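Local coordinates for hypothetical protein (Geobacillus stearothermophilus, PDB 1SFS) that is of unknown function but, as a member of the Rv2525c-like glycoside hydrolase-like family, possibly acts as a bacterial lysozyme, at residues Gly28-Asp33 with Gln44-Glu49; Arg58-Val63 with Arg113-Pro118; Arg106-His111 with Lys121-Asn126. All coordinates share one frame; numbering follows the deposited sequence.

Contact 1: Gly28-Asp33 with Gln44-Glu49; sequences GIWGVD and QCVRTE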
loop_
_atom_site.group_PDB
_atom_site.type_symbol
_atom_site.label_atom_id
_atom_site.label_comp_id
_atom_site.label_asym_id
_atom_site.label_seq_id
_atom_site.Cartn_x
_atom_site.Cartn_y
_atom_site.Cartn_z
ATOM N N GLY A 28 3.426 3.234 -16.661
ATOM C CA GLY A 28 3.037 3.405 -15.212
ATOM C C GLY A 28 2.219 4.663 -15.001
ATOM O O GLY A 28 2.452 5.719 -15.576
ATOM N N ILE A 29 1.217 4.626 -14.163
ATOM C CA ILE A 29 0.385 5.731 -13.632
ATOM C C ILE A 29 1.128 6.251 -12.437
ATOM O O ILE A 29 1.618 5.479 -11.632
ATOM C CB ILE A 29 -0.960 5.050 -13.209
ATOM C CG1 ILE A 29 -1.617 4.386 -14.402
ATOM C CG2 ILE A 29 -1.852 6.025 -12.528
ATOM C CD1 ILE A 29 -2.349 5.318 -15.264
ATOM N N TRP A 30 1.197 7.542 -12.227
ATOM C CA TRP A 30 2.016 8.148 -11.173
ATOM C C TRP A 30 1.177 8.563 -9.999
ATOM O O TRP A 30 0.050 9.068 -10.167
ATOM C CB TRP A 30 2.747 9.354 -11.775
ATOM C CG TRP A 30 3.767 10.014 -10.877
ATOM C CD1 TRP A 30 5.079 9.669 -10.703
ATOM C CD2 TRP A 30 3.538 11.156 -10.066
ATOM N NE1 TRP A 30 5.676 10.511 -9.825
ATOM C CE2 TRP A 30 4.770 11.440 -9.414
ATOM C CE3 TRP A 30 2.412 11.966 -9.832
ATOM C CZ2 TRP A 30 4.873 12.505 -8.552
ATOM C CZ3 TRP A 30 2.536 13.029 -8.961
ATOM C CH2 TRP A 30 3.751 13.284 -8.349
ATOM N N GLY A 31 1.735 8.392 -8.815
ATOM C CA GLY A 31 1.079 8.825 -7.591
ATOM C C GLY A 31 2.061 8.996 -6.469
ATOM O O GLY A 31 3.264 8.960 -6.678
ATOM N N VAL A 32 1.502 9.251 -5.278
ATOM C CA VAL A 32 2.327 9.571 -4.130
ATOM C C VAL A 32 1.782 8.854 -2.898
ATOM O O VAL A 32 0.751 8.185 -2.973
ATOM C CB VAL A 32 2.384 11.116 -3.868
ATOM C CG1 VAL A 32 3.016 11.811 -5.069
ATOM C CG2 VAL A 32 1.025 11.679 -3.525
ATOM N N ASP A 33 2.458 8.972 -1.778
ATOM C CA ASP A 33 1.917 8.545 -0.498
ATOM C C ASP A 33 2.486 9.498 0.574
ATOM O O ASP A 33 3.540 10.112 0.374
ATOM C CB ASP A 33 2.219 7.067 -0.192
ATOM C CG ASP A 33 3.667 6.758 -0.060
ATOM O OD1 ASP A 33 4.215 7.066 1.051
ATOM O OD2 ASP A 33 4.279 6.238 -1.014
ATOM N N GLN A 44 -1.917 20.786 -3.224
ATOM C CA GLN A 44 -1.407 21.810 -4.162
ATOM C C GLN A 44 0.091 21.807 -4.230
ATOM O O GLN A 44 0.630 22.065 -5.329
ATOM C CB GLN A 44 -1.969 23.181 -3.743
ATOM C CG GLN A 44 -3.482 23.319 -3.815
ATOM C CD GLN A 44 -4.177 23.025 -5.120
ATOM O OE1 GLN A 44 -3.566 23.076 -6.194
ATOM N NE2 GLN A 44 -5.444 22.630 -5.086
ATOM N N CYS A 45 0.794 21.543 -3.137
ATOM C CA CYS A 45 2.250 21.403 -3.187
ATOM C C CYS A 45 2.621 20.347 -4.192
ATOM O O CYS A 45 3.453 20.547 -5.080
ATOM C CB CYS A 45 2.861 21.028 -1.825
ATOM S SG CYS A 45 4.663 20.917 -1.737
ATOM N N VAL A 46 2.031 19.181 -4.046
ATOM C CA VAL A 46 2.354 18.089 -4.969
ATOM C C VAL A 46 2.016 18.444 -6.416
ATOM O O VAL A 46 2.800 18.276 -7.319
ATOM C CB VAL A 46 1.677 16.799 -4.514
ATOM C CG1 VAL A 46 1.849 15.693 -5.540
ATOM C CG2 VAL A 46 2.245 16.320 -3.177
ATOM N N ARG A 47 0.783 18.928 -6.612
ATOM C CA ARG A 47 0.230 19.191 -7.935
ATOM C C ARG A 47 1.163 20.144 -8.646
ATOM O O ARG A 47 1.459 19.922 -9.856
ATOM C CB ARG A 47 -1.196 19.771 -7.904
ATOM C CG ARG A 47 -1.822 19.979 -9.312
ATOM C CD ARG A 47 -3.279 20.449 -9.214
ATOM N NE ARG A 47 -3.431 21.796 -8.724
ATOM C CZ ARG A 47 -3.352 22.896 -9.483
ATOM N NH1 ARG A 47 -3.533 24.082 -8.882
ATOM N NH2 ARG A 47 -3.097 22.762 -10.799
ATOM N N THR A 48 1.648 21.185 -8.026
ATOM C CA THR A 48 2.402 22.232 -8.676
ATOM C C THR A 48 3.905 21.959 -8.651
ATOM O O THR A 48 4.641 22.429 -9.544
ATOM C CB THR A 48 2.108 23.612 -8.073
ATOM O OG1 THR A 48 2.461 23.638 -6.684
ATOM C CG2 THR A 48 0.623 23.977 -8.169
ATOM N N GLU A 49 4.436 21.250 -7.654
ATOM C CA GLU A 49 5.861 20.991 -7.520
ATOM C C GLU A 49 6.325 19.629 -8.075
ATOM O O GLU A 49 7.536 19.489 -8.361
ATOM C CB GLU A 49 6.365 20.982 -6.075
ATOM C CG GLU A 49 6.194 22.283 -5.345
ATOM C CD GLU A 49 7.142 23.412 -5.683
ATOM O OE1 GLU A 49 8.298 23.165 -6.090
ATOM O OE2 GLU A 49 6.754 24.580 -5.497
#
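With CG1 of Val46 trans to the backbone N (chi1 173°), one methyl of this helix residue is extended toward strand 29-33, where the indole of Trp30 and the isopropyl group of Val32 meet it. Trp30 also has its CG trans to N (chi1 -173°), which carries the six-membered ring out to the helix. The touching is light and wholly apolar: Val46 CG1 lies 4.2 Å from Trp30 CH2, at the edge of the indole and near its plane, so Val46 meets the ring at its rim. The same methyl stands 4.1 Å from CG1 of Val32, and these two valine side chains run past each other in opposite senses. One methyl thus serves both strand residues, across backbones that come no closer than 8.6 Å between the CA atoms of Val32 and Val46.

Strand 29-33, helix 40-49 and strand 55-59 form a beta-alpha-beta crossover, and this contact is the packing of its helix on its first strand. Trp56 of strand 55-59 touches both valines, and the indole nitrogen of Trp30 is hydrogen-bonded to the Tyr217 hydroxyl. On the helix, away from the strand, Arg47 grips Gln44 side-on: NE and NH1 reach the single acceptor OE1 of Gln44 at 2.8 and 2.9 Å, close to the guanidinium plane but from opposite faces of the amide plane. One turn along, Thr48 OG1 bonds to Gln44 O at 2.8 Å, an oxygen that also accepts from Thr48 N. Cys45, beside Val46, is joined by a disulfide to Cys224.

Contact 2: Arg58-Val63 with Arg113-Pro118; sequences RYLSEV and RRLGIP
Leu60, just past the end of strand 55-59, packs against Leu115 and Ile117, at and beyond the C-terminal end of helix 98-114, where the chain turns back toward the next strand. The turn is a Schellman motif: Gly116 takes a positive phi of 78°, and its N bonds to Arg113 O at 2.9 Å. It sets Leu115 before the glycine and Ile117 after it, both with their CB directed at the strand end. The contact therefore joins the first residue after a strand to the C-terminal end of a helix belonging to a later beta-alpha-beta unit.

The apolar contacts all converge on Leu60. Leu60 does not start out toward the helix end, but CG lies trans to the carbonyl carbon (chi1 -73°) and the branch beyond it swings CD2 across. There Leu60 CD2 comes within 3.8 Å of Leu115 CD1, and the two leucine side chains meet at a slant. The same CD2 of Leu60 is 3.9 Å from Ile117 CD1, at a slant too. Leu115 CD1 is also 4.0 Å from the carbonyl O of Leu60, so this methyl lies against backbone as well as side chain. Pro87 of strand 84-89 touches both Leu60 and Ile117 and extends the apolar cluster onto the sheet.

No hydrogen bond links the two segments directly; polar interactions hold each of them from outside. Arg58 forms a salt bridge with Glu74 and also donates to the carbonyls of Ser34 and Glu68. At the helix end, Arg114 O accepts from Arg72 NE, and Ile117 O is bonded to the Tyr150 hydroxyl.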
loop_
_atom_site.group_PDB
_atom_site.type_symbol
_atom_site.label_atom_id
_atom_site.label_comp_id
_atom_site.label_asym_id
_atom_site.label_seq_id
_atom_site.Cartn_x
_atom_site.Cartn_y
_atom_site.Cartn_z
ATOM N N ARG A 58 -2.338 6.453 1.880
ATOM C CA ARG A 58 -2.668 7.021 3.171
ATOM C C ARG A 58 -2.993 5.922 4.152
ATOM O O ARG A 58 -3.386 4.815 3.790
ATOM C CB ARG A 58 -3.878 7.956 3.044
ATOM C CG ARG A 58 -3.570 9.258 2.323
ATOM C CD ARG A 58 -2.632 10.184 3.137
ATOM N NE ARG A 58 -3.332 10.589 4.349
ATOM C CZ ARG A 58 -3.083 10.206 5.575
ATOM N NH1 ARG A 58 -1.982 9.489 5.882
ATOM N NH2 ARG A 58 -3.928 10.547 6.525
ATOM N N TYR A 59 -2.848 6.238 5.435
ATOM C CA TYR A 59 -2.936 5.247 6.510
ATOM C C TYR A 59 -4.311 5.167 7.098
ATOM O O TYR A 59 -4.983 6.162 7.385
ATOM C CB TYR A 59 -1.856 5.569 7.586
ATOM C CG TYR A 59 -0.514 5.416 6.986
ATOM C CD1 TYR A 59 0.106 6.453 6.293
ATOM C CD2 TYR A 59 0.140 4.184 6.972
ATOM C CE1 TYR A 59 1.332 6.286 5.686
ATOM C CE2 TYR A 59 1.360 4.000 6.392
ATOM C CZ TYR A 59 1.977 5.041 5.744
ATOM O OH TYR A 59 3.179 4.904 5.111
ATOM N N LEU A 60 -4.763 3.940 7.372
ATOM C CA LEU A 60 -6.072 3.653 7.933
ATOM C C LEU A 60 -6.219 4.091 9.385
ATOM O O LEU A 60 -7.373 4.305 9.811
ATOM C CB LEU A 60 -6.382 2.177 7.812
ATOM C CG LEU A 60 -6.711 1.697 6.396
ATOM C CD1 LEU A 60 -6.683 0.182 6.329
ATOM C CD2 LEU A 60 -8.067 2.178 5.916
ATOM N N SER A 61 -5.131 4.154 10.116
ATOM C CA SER A 61 -5.208 4.503 11.544
ATOM C C SER A 61 -3.962 5.283 11.939
ATOM O O SER A 61 -2.933 5.370 11.234
ATOM C CB SER A 61 -5.454 3.261 12.366
ATOM O OG SER A 61 -4.348 2.394 12.303
ATOM N N GLU A 62 -4.103 5.935 13.079
ATOM C CA GLU A 62 -3.102 6.796 13.696
ATOM C C GLU A 62 -2.052 5.950 14.384
ATOM O O GLU A 62 -2.398 5.131 15.245
ATOM C CB GLU A 62 -3.811 7.718 14.684
ATOM C CG GLU A 62 -2.927 8.787 15.291
ATOM C CD GLU A 62 -2.837 9.989 14.393
ATOM O OE1 GLU A 62 -1.964 10.876 14.704
ATOM O OE2 GLU A 62 -3.664 10.103 13.415
ATOM N N VAL A 63 -0.776 6.165 14.111
ATOM C CA VAL A 63 0.313 5.548 14.839
ATOM C C VAL A 63 1.180 6.680 15.331
ATOM O O VAL A 63 1.769 7.411 14.508
ATOM C CB VAL A 63 1.076 4.561 13.960
ATOM C CG1 VAL A 63 2.284 4.035 14.766
ATOM C CG2 VAL A 63 0.186 3.417 13.483
ATOM N N ARG A 113 -14.171 0.046 7.063
ATOM C CA ARG A 113 -15.632 0.213 7.097
ATOM C C ARG A 113 -16.026 1.527 7.738
ATOM O O ARG A 113 -16.897 2.237 7.236
ATOM C CB ARG A 113 -16.253 -0.981 7.820
ATOM C CG ARG A 113 -16.134 -2.253 6.994
ATOM C CD ARG A 113 -16.644 -3.479 7.677
ATOM N NE ARG A 113 -16.862 -4.676 6.888
ATOM C CZ ARG A 113 -16.998 -5.900 7.392
ATOM N NH1 ARG A 113 -16.940 -6.091 8.698
ATOM N NH2 ARG A 113 -17.200 -6.953 6.599
ATOM N N ARG A 114 -15.274 1.787 8.919
ATOM C CA ARG A 114 -15.541 3.028 9.676
ATOM C C ARG A 114 -15.383 4.219 8.749
ATOM O O ARG A 114 -16.161 5.183 8.904
ATOM C CB ARG A 114 -14.633 3.151 10.874
ATOM C CG ARG A 114 -14.725 4.427 11.710
ATOM C CD ARG A 114 -13.581 4.276 12.778
ATOM N NE ARG A 114 -14.237 3.860 14.000
ATOM C CZ ARG A 114 -13.506 3.645 15.102
ATOM N NH1 ARG A 114 -12.198 3.820 14.985
ATOM N NH2 ARG A 114 -14.020 3.283 16.254
ATOM N N LEU A 115 -14.449 4.178 7.792
ATOM C CA LEU A 115 -14.158 5.238 6.859
ATOM C C LEU A 115 -15.038 5.219 5.643
ATOM O O LEU A 115 -14.934 6.120 4.808
ATOM C CB LEU A 115 -12.686 5.106 6.469
ATOM C CG LEU A 115 -11.701 5.500 7.542
ATOM C CD1 LEU A 115 -10.296 4.990 7.189
ATOM C CD2 LEU A 115 -11.665 6.990 7.831
ATOM N N GLY A 116 -15.883 4.219 5.451
ATOM C CA GLY A 116 -16.749 4.169 4.302
ATOM C C GLY A 116 -16.057 3.723 3.023
ATOM O O GLY A 116 -16.546 3.995 1.933
ATOM N N ILE A 117 -14.948 2.990 3.123
ATOM C CA ILE A 117 -14.301 2.464 1.920
ATOM C C ILE A 117 -15.135 1.322 1.404
ATOM O O ILE A 117 -15.441 0.398 2.199
ATOM C CB ILE A 117 -12.863 2.015 2.179
ATOM C CG1 ILE A 117 -12.074 3.179 2.751
ATOM C CG2 ILE A 117 -12.280 1.416 0.909
ATOM C CD1 ILE A 117 -10.639 2.892 3.075
ATOM N N PRO A 118 -15.593 1.318 0.165
ATOM C CA PRO A 118 -16.461 0.245 -0.329
ATOM C C PRO A 118 -15.742 -1.101 -0.474
ATOM O O PRO A 118 -14.525 -1.174 -0.477
ATOM C CB PRO A 118 -16.883 0.754 -1.721
ATOM C CG PRO A 118 -16.245 2.015 -1.982
ATOM C CD PRO A 118 -15.351 2.384 -0.845
#

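Contact 3: Arg106-His111 with Lys121-Asn126; sequences RNAVFH and KLLFAN
Leu123 CD1 is the methyl that reaches helix 98-114, resting against Ala108 and Val109. Leu123 CD1 sits 4.0 Å from Ala108 O, so it lies on the helix backbone as much as on the alanine methyl. From Ala108 CB, Leu123 CD1 is 4.2 Å away. CG2 of Val109 approaches the same CD1 of Leu123 to 4.2 Å, with the valine and leucine side chains crossing at about a right angle. In Leu123, CG is trans to the carbonyl carbon (chi1 -52°) and CD1 continues the chain in extended form (chi2 176°), which carries this branch out to the helix. The small side chain of Ala108 is consistent with the close approach of the backbones, 7.2 Å between the CA atoms of Ala108 and Leu123.

Further out, Pro87 of strand 84-89 packs on Leu123, while helix 135-145 closes over the other partners through Trp141 on Ala108 and Leu145 on Val109. Backbone bonds join Leu123 to Arg151 and Gly153 in the neighbouring strand 151-156. This is the helix-on-strand packing of a beta-alpha-beta crossover, formed by strand 84-89, helix 98-114 and strand 122-126.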
loop_
_atom_site.group_PDB
_atom_site.type_symbol
_atom_site.label_atom_id
_atom_site.label_comp_id
_atom_site.label_asym_id
_atom_site.label_seq_id
_atom_site.Cartn_x
_atom_site.Cartn_y
_atom_site.Cartn_z
ATOM N N ARG A 106 -8.515 -8.142 10.506
ATOM C CA ARG A 106 -9.790 -7.710 11.097
ATOM C C ARG A 106 -9.719 -6.226 11.491
ATOM O O ARG A 106 -10.706 -5.518 11.312
ATOM C CB ARG A 106 -10.135 -8.564 12.312
ATOM C CG ARG A 106 -10.531 -9.978 11.900
ATOM C CD ARG A 106 -10.808 -10.887 13.046
ATOM N NE ARG A 106 -11.209 -12.205 12.601
ATOM C CZ ARG A 106 -10.990 -13.334 13.264
ATOM N NH1 ARG A 106 -11.433 -14.432 12.707
ATOM N NH2 ARG A 106 -10.358 -13.360 14.432
ATOM N N ASN A 107 -8.601 -5.766 12.022
ATOM C CA ASN A 107 -8.500 -4.369 12.372
ATOM C C ASN A 107 -8.497 -3.493 11.111
ATOM O O ASN A 107 -9.115 -2.396 11.121
ATOM C CB ASN A 107 -7.260 -4.134 13.199
ATOM C CG ASN A 107 -7.384 -4.637 14.615
ATOM O OD1 ASN A 107 -8.436 -4.782 15.154
ATOM N ND2 ASN A 107 -6.237 -4.825 15.228
ATOM N N ALA A 108 -7.827 -3.915 10.061
ATOM C CA ALA A 108 -7.812 -3.113 8.824
ATOM C C ALA A 108 -9.208 -2.966 8.301
ATOM O O ALA A 108 -9.605 -1.861 7.883
ATOM C CB ALA A 108 -6.871 -3.771 7.834
ATOM N N VAL A 109 -10.001 -4.050 8.250
ATOM C CA VAL A 109 -11.344 -4.014 7.739
ATOM C C VAL A 109 -12.211 -3.117 8.617
ATOM O O VAL A 109 -13.029 -2.348 8.132
ATOM C CB VAL A 109 -11.916 -5.442 7.661
ATOM C CG1 VAL A 109 -13.423 -5.457 7.400
ATOM C CG2 VAL A 109 -11.176 -6.185 6.575
ATOM N N PHE A 110 -12.046 -3.222 9.938
ATOM C CA PHE A 110 -12.805 -2.359 10.854
ATOM C C PHE A 110 -12.592 -0.901 10.543
ATOM O O PHE A 110 -13.547 -0.120 10.481
ATOM C CB PHE A 110 -12.382 -2.721 12.274
ATOM C CG PHE A 110 -12.807 -1.751 13.339
ATOM C CD1 PHE A 110 -14.107 -1.813 13.791
ATOM C CD2 PHE A 110 -11.936 -0.838 13.908
ATOM C CE1 PHE A 110 -14.549 -0.941 14.804
ATOM C CE2 PHE A 110 -12.340 0.013 14.898
ATOM C CZ PHE A 110 -13.618 -0.095 15.346
ATOM N N HIS A 111 -11.351 -0.492 10.344
ATOM C CA HIS A 111 -11.063 0.875 10.022
ATOM C C HIS A 111 -11.605 1.234 8.634
ATOM O O HIS A 111 -12.154 2.345 8.467
ATOM C CB HIS A 111 -9.575 1.226 10.107
ATOM C CG HIS A 111 -9.089 1.269 11.521
ATOM N ND1 HIS A 111 -9.424 2.309 12.333
ATOM C CD2 HIS A 111 -8.358 0.418 12.270
ATOM C CE1 HIS A 111 -8.900 2.128 13.533
ATOM N NE2 HIS A 111 -8.248 0.973 13.562
ATOM N N LYS A 121 -12.211 -3.372 -2.791
ATOM C CA LYS A 121 -11.090 -2.440 -2.753
ATOM C C LYS A 121 -9.938 -3.049 -1.980
ATOM O O LYS A 121 -10.144 -3.819 -1.037
ATOM C CB LYS A 121 -11.508 -1.121 -2.170
ATOM C CG LYS A 121 -12.637 -0.399 -2.861
ATOM C CD LYS A 121 -12.342 -0.050 -4.293
ATOM C CE LYS A 121 -13.519 0.696 -4.920
ATOM N NZ LYS A 121 -13.207 0.921 -6.370
ATOM N N LEU A 122 -8.716 -2.717 -2.390
ATOM C CA LEU A 122 -7.504 -3.164 -1.722
ATOM C C LEU A 122 -7.246 -2.474 -0.402
ATOM O O LEU A 122 -7.426 -1.252 -0.284
ATOM C CB LEU A 122 -6.312 -2.891 -2.641
ATOM C CG LEU A 122 -6.114 -3.894 -3.771
ATOM C CD1 LEU A 122 -5.329 -3.309 -4.908
ATOM C CD2 LEU A 122 -5.439 -5.152 -3.239
ATOM N N LEU A 123 -6.744 -3.231 0.557
ATOM C CA LEU A 123 -6.161 -2.728 1.804
ATOM C C LEU A 123 -4.734 -3.253 1.885
ATOM O O LEU A 123 -4.558 -4.489 1.833
ATOM C CB LEU A 123 -6.944 -3.152 3.035
ATOM C CG LEU A 123 -8.441 -2.870 3.029
ATOM C CD1 LEU A 123 -9.093 -3.427 4.263
ATOM C CD2 LEU A 123 -8.758 -1.386 2.883
ATOM N N PHE A 124 -3.745 -2.400 1.979
ATOM C CA PHE A 124 -2.338 -2.829 1.976
ATOM C C PHE A 124 -1.771 -2.945 3.356
ATOM O O PHE A 124 -1.750 -1.982 4.118
ATOM C CB PHE A 124 -1.482 -1.859 1.175
ATOM C CG PHE A 124 -1.633 -2.026 -0.320
ATOM C CD1 PHE A 124 -0.721 -2.784 -1.030
ATOM C CD2 PHE A 124 -2.700 -1.463 -1.016
ATOM C CE1 PHE A 124 -0.874 -3.009 -2.386
ATOM C CE2 PHE A 124 -2.849 -1.691 -2.374
ATOM C CZ PHE A 124 -1.938 -2.445 -3.052
ATOM N N ALA A 125 -1.184 -4.084 3.685
ATOM C CA ALA A 125 -0.416 -4.266 4.912
ATOM C C ALA A 125 0.970 -3.700 4.748
ATOM O O ALA A 125 1.675 -4.048 3.815
ATOM C CB ALA A 125 -0.323 -5.743 5.235
ATOM N N ASN A 126 1.418 -2.900 5.721
ATOM C CA ASN A 126 2.733 -2.293 5.719
ATOM C C ASN A 126 3.823 -3.170 6.305
ATOM O O ASN A 126 4.057 -3.110 7.519
ATOM C CB ASN A 126 2.606 -1.015 6.564
ATOM C CG ASN A 126 3.929 -0.323 6.618
ATOM O OD1 ASN A 126 4.320 0.242 5.593
ATOM N ND2 ASN A 126 4.598 -0.325 7.756
#

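All three contacts are buried and apolar, without a hydrogen bond across any of them, and all reach the same sheet. Contacts 1 and 3 each pack a helix on a strand of its own beta-alpha-beta unit, on opposite sides of the chain's centre; only contact 1 employs an aromatic edge, whereas contact 3 lays a leucine methyl on helix backbone. Contact 2 instead joins the residue just past a strand to a helix's C-terminal end and the turn beyond. It shares helix 98-114 with contact 3, their centres about 8 Å apart, and they touch where Leu60 and Ser61 meet His111. Helix 40-49 of contact 1 is followed by strand 55-59, which leads into contact 2.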